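Local coordinates for major Capsid Protein VP1 (Chimpanzee polyomavirus Bob, PDB 6Y9I) that forms the pentameric building blocks of the polyomavirus capsid shell and probably recognises glycan receptors on host cells, at residues Ile62-Tyr67 and Thr163-Asp168. Sequence-based numbering, arbitrary orientation.
Sequences IQMPQY and TIHPND
The imidazole of His-165 is met by Met-64 at its edge rather than over a face: Met-64 SD lies 4.1 Å from His-165 CE1, and the line from sulfur to ring centroid runs 77° off the ring normal. This is an edge-on Met-aromatic contact in which sulfur faces the carbon between the two ring nitrogens. Tyr-155 stacks its ring on that of His-165 and also touches Met-64, so one aromatic residue backs both partners. ND1 is hydrogen-bonded to Glu-201 OE1, which, together with the stack, should fix the rotation of the imidazole. On the methionine side, CG stands anti to the carbonyl carbon (chi1 -54°) and the chain stays extended through chi2, carrying SD out toward the ring.

The second flat group is the carboxamide of Gln-66, which rests against the methyl of Thr-163. Thr-163 CG2 lies 3.6 Å from Gln-66 NE2, a van der Waals contact between side chains that cross at roughly a right angle. Gln-66 OE1 is hydrogen-bonded to Asn-33 ND2, while Gln-66 NE2, the atom nearest the methyl, has a weak, bent bond to Met-64 O (2.8 Å, 123° at the hydrogen). Thr-163 turns its hydroxyl to Ser-61 OG, leaving CG2 to face Gln-66. Beyond the interface, the backbone N of His-165 gives a nearly straight bond to Asp-168 OD2, which it meets from above the carboxylate plane.

No hydrogen bond joins the two segments, which bury just 129 Å² between them, yet all four touching residues are buried. The contact links the loop leading into strand 68-73 of the large antiparallel sheet with the approach to the short helix 166-170; Pro-166 packs on Trp-202 of strand 202-204, in the separate three-stranded sheet.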
ATOM      1  N   ILE A  62     -10.548 -32.661   1.691  1.00 24.65           N
ATOM      2  CA  ILE A  62      -9.600 -32.268   2.775  1.00 23.73           C
ATOM      3  C   ILE A  62      -8.463 -31.390   2.189  1.00 22.11           C
ATOM      4  O   ILE A  62      -7.783 -30.742   3.010  1.00 24.43           O
ATOM      5  CB  ILE A  62      -9.090 -33.486   3.578  1.00 23.58           C
ATOM      6  CG1 ILE A  62      -8.418 -34.535   2.689  1.00 23.26           C
ATOM      7  CG2 ILE A  62     -10.210 -34.106   4.417  1.00 26.15           C
ATOM      8  CD1 ILE A  62      -7.622 -35.592   3.440  1.00 24.52           C
ATOM      9  N   GLN A  63      -8.330 -31.278   0.850  1.00 23.30           N
ATOM     10  CA  GLN A  63      -7.334 -30.404   0.151  1.00 23.13           C
ATOM     11  C   GLN A  63      -7.954 -29.078  -0.298  1.00 23.46           C
ATOM     12  O   GLN A  63      -7.237 -28.316  -1.024  1.00 20.77           O
ATOM     13  CB  GLN A  63      -6.761 -31.087  -1.098  1.00 22.61           C
ATOM     14  CG  GLN A  63      -6.022 -32.370  -0.795  1.00 25.26           C
ATOM     15  CD  GLN A  63      -5.596 -33.057  -2.065  1.00 25.57           C
ATOM     16  OE1 GLN A  63      -6.416 -33.634  -2.777  1.00 28.90           O
ATOM     17  NE2 GLN A  63      -4.323 -32.936  -2.387  1.00 25.23           N
ATOM     18  N   MET A  64      -9.221 -28.813   0.044  1.00 22.18           N
ATOM     19  CA  MET A  64      -9.980 -27.658  -0.515  1.00 22.84           C
ATOM     20  C   MET A  64     -10.544 -26.845   0.640  1.00 23.08           C
ATOM     21  O   MET A  64     -11.468 -27.280   1.344  1.00 24.70           O
ATOM     22  CB  MET A  64     -11.102 -28.117  -1.433  1.00 25.04           C
ATOM     23  CG  MET A  64     -10.628 -29.038  -2.532  1.00 27.77           C
ATOM     24  SD  MET A  64     -11.993 -29.474  -3.627  1.00 30.58           S
ATOM     25  CE  MET A  64     -12.068 -27.989  -4.617  1.00 28.54           C
ATOM     26  N   PRO A  65      -9.914 -25.692   0.965  1.00 22.08           N
ATOM     27  CA  PRO A  65     -10.450 -24.821   2.010  1.00 20.71           C
ATOM     28  C   PRO A  65     -11.892 -24.436   1.683  1.00 19.48           C
ATOM     29  O   PRO A  65     -12.241 -24.219   0.513  1.00 19.76           O
ATOM     30  CB  PRO A  65      -9.464 -23.643   2.033  1.00 21.20           C
ATOM     31  CG  PRO A  65      -8.175 -24.237   1.488  1.00 21.36           C
ATOM     32  CD  PRO A  65      -8.619 -25.228   0.444  1.00 21.23           C
ATOM     33  N   GLN A  66     -12.703 -24.358   2.730  1.00 20.90           N
ATOM     34  CA  GLN A  66     -14.171 -24.200   2.647  1.00 20.47           C
ATOM     35  C   GLN A  66     -14.609 -23.003   3.494  1.00 19.89           C
ATOM     36  O   GLN A  66     -13.903 -22.626   4.435  1.00 22.06           O
ATOM     37  CB  GLN A  66     -14.849 -25.481   3.150  1.00 20.08           C
ATOM     38  CG  GLN A  66     -14.607 -26.702   2.258  1.00 21.95           C
ATOM     39  CD  GLN A  66     -14.332 -27.985   3.033  1.00 25.28           C
ATOM     40  OE1 GLN A  66     -14.871 -28.208   4.128  1.00 27.05           O
ATOM     41  NE2 GLN A  66     -13.482 -28.842   2.468  1.00 22.29           N
ATOM     42  N   TYR A  67     -15.774 -22.474   3.192  1.00 20.45           N
ATOM     43  CA  TYR A  67     -16.415 -21.412   3.992  1.00 20.82           C
ATOM     44  C   TYR A  67     -16.928 -22.013   5.287  1.00 21.71           C
ATOM     45  O   TYR A  67     -17.427 -23.150   5.298  1.00 22.67           O
ATOM     46  CB  TYR A  67     -17.563 -20.766   3.229  1.00 19.97           C
ATOM     47  CG  TYR A  67     -17.122 -19.947   2.053  1.00 20.00           C
ATOM     48  CD1 TYR A  67     -16.632 -18.667   2.215  1.00 22.01           C
ATOM     49  CD2 TYR A  67     -17.215 -20.451   0.774  1.00 21.05           C
ATOM     50  CE1 TYR A  67     -16.275 -17.894   1.121  1.00 23.23           C
ATOM     51  CE2 TYR A  67     -16.841 -19.709  -0.327  1.00 21.81           C
ATOM     52  CZ  TYR A  67     -16.365 -18.418  -0.158  1.00 22.96           C
ATOM     53  OH  TYR A  67     -15.991 -17.685  -1.262  1.00 22.27           O
ATOM     54  N   THR A 163     -18.196 -32.287   0.081  1.00 27.07           N
ATOM     55  CA  THR A 163     -18.248 -30.941  -0.518  1.00 27.05           C
ATOM     56  C   THR A 163     -19.182 -30.985  -1.708  1.00 29.35           C
ATOM     57  O   THR A 163     -19.437 -32.099  -2.221  1.00 30.42           O
ATOM     58  CB  THR A 163     -16.876 -30.436  -1.001  1.00 25.65           C
ATOM     59  OG1 THR A 163     -16.138 -31.410  -1.748  1.00 28.10           O
ATOM     60  CG2 THR A 163     -16.028 -30.000   0.166  1.00 28.00           C
ATOM     61  N   ILE A 164     -19.660 -29.805  -2.103  1.00 25.85           N
ATOM     62  CA  ILE A 164     -20.472 -29.608  -3.322  1.00 26.48           C
ATOM     63  C   ILE A 164     -19.650 -28.763  -4.284  1.00 25.86           C
ATOM     64  O   ILE A 164     -18.990 -27.811  -3.841  1.00 24.72           O
ATOM     65  CB  ILE A 164     -21.839 -28.986  -3.012  1.00 29.03           C
ATOM     66  CG1 ILE A 164     -22.692 -28.860  -4.271  1.00 32.54           C
ATOM     67  CG2 ILE A 164     -21.709 -27.656  -2.295  1.00 30.05           C
ATOM     68  CD1 ILE A 164     -24.170 -28.987  -3.996  1.00 37.76           C
ATOM     69  N   HIS A 165     -19.705 -29.121  -5.555  1.00 24.67           N
ATOM     70  CA  HIS A 165     -19.026 -28.433  -6.672  1.00 27.03           C
ATOM     71  C   HIS A 165     -20.076 -27.776  -7.552  1.00 26.62           C
ATOM     72  O   HIS A 165     -21.219 -28.222  -7.625  1.00 28.12           O
ATOM     73  CB  HIS A 165     -18.149 -29.445  -7.419  1.00 30.41           C
ATOM     74  CG  HIS A 165     -17.303 -30.239  -6.489  1.00 31.56           C
ATOM     75  ND1 HIS A 165     -16.285 -29.660  -5.755  1.00 28.63           N
ATOM     76  CD2 HIS A 165     -17.334 -31.544  -6.143  1.00 33.63           C
ATOM     77  CE1 HIS A 165     -15.721 -30.576  -4.997  1.00 32.93           C
ATOM     78  NE2 HIS A 165     -16.343 -31.741  -5.211  1.00 33.23           N
ATOM     79  N   PRO A 166     -19.714 -26.682  -8.248  1.00 24.87           N
ATOM     80  CA  PRO A 166     -20.650 -26.018  -9.138  1.00 25.30           C
ATOM     81  C   PRO A 166     -21.349 -26.931 -10.158  1.00 24.44           C
ATOM     82  O   PRO A 166     -22.511 -26.707 -10.366  1.00 24.02           O
ATOM     83  CB  PRO A 166     -19.759 -24.993  -9.848  1.00 25.30           C
ATOM     84  CG  PRO A 166     -18.719 -24.651  -8.810  1.00 26.91           C
ATOM     85  CD  PRO A 166     -18.428 -25.972  -8.138  1.00 25.54           C
ATOM     86  N   ASN A 167     -20.654 -27.904 -10.754  1.00 23.18           N
ATOM     87  CA  ASN A 167     -21.283 -28.783 -11.773  1.00 25.82           C
ATOM     88  C   ASN A 167     -22.278 -29.780 -11.160  1.00 27.67           C
ATOM     89  O   ASN A 167     -23.158 -30.215 -11.936  1.00 30.15           O
ATOM     90  CB  ASN A 167     -20.296 -29.494 -12.691  1.00 25.53           C
ATOM     91  CG  ASN A 167     -20.966 -29.725 -14.026  1.00 28.09           C
ATOM     92  OD1 ASN A 167     -21.714 -28.866 -14.494  1.00 27.34           O
ATOM     93  ND2 ASN A 167     -20.760 -30.888 -14.616  1.00 28.89           N
ATOM     94  N   ASP A 168     -22.174 -30.091  -9.865  1.00 27.00           N
ATOM     95  CA  ASP A 168     -23.176 -30.851  -9.079  1.00 30.75           C
ATOM     96  C   ASP A 168     -24.498 -30.109  -9.211  1.00 30.91           C
ATOM     97  O   ASP A 168     -25.520 -30.759  -9.268  1.00 27.57           O
ATOM     98  CB  ASP A 168     -22.809 -31.007  -7.593  1.00 31.49           C
ATOM     99  CG  ASP A 168     -21.579 -31.865  -7.302  1.00 35.22           C
ATOM    100  OD1 ASP A 168     -21.228 -32.690  -8.167  1.00 38.63           O
ATOM    101  OD2 ASP A 168     -20.954 -31.712  -6.205  1.00 31.37           O
TER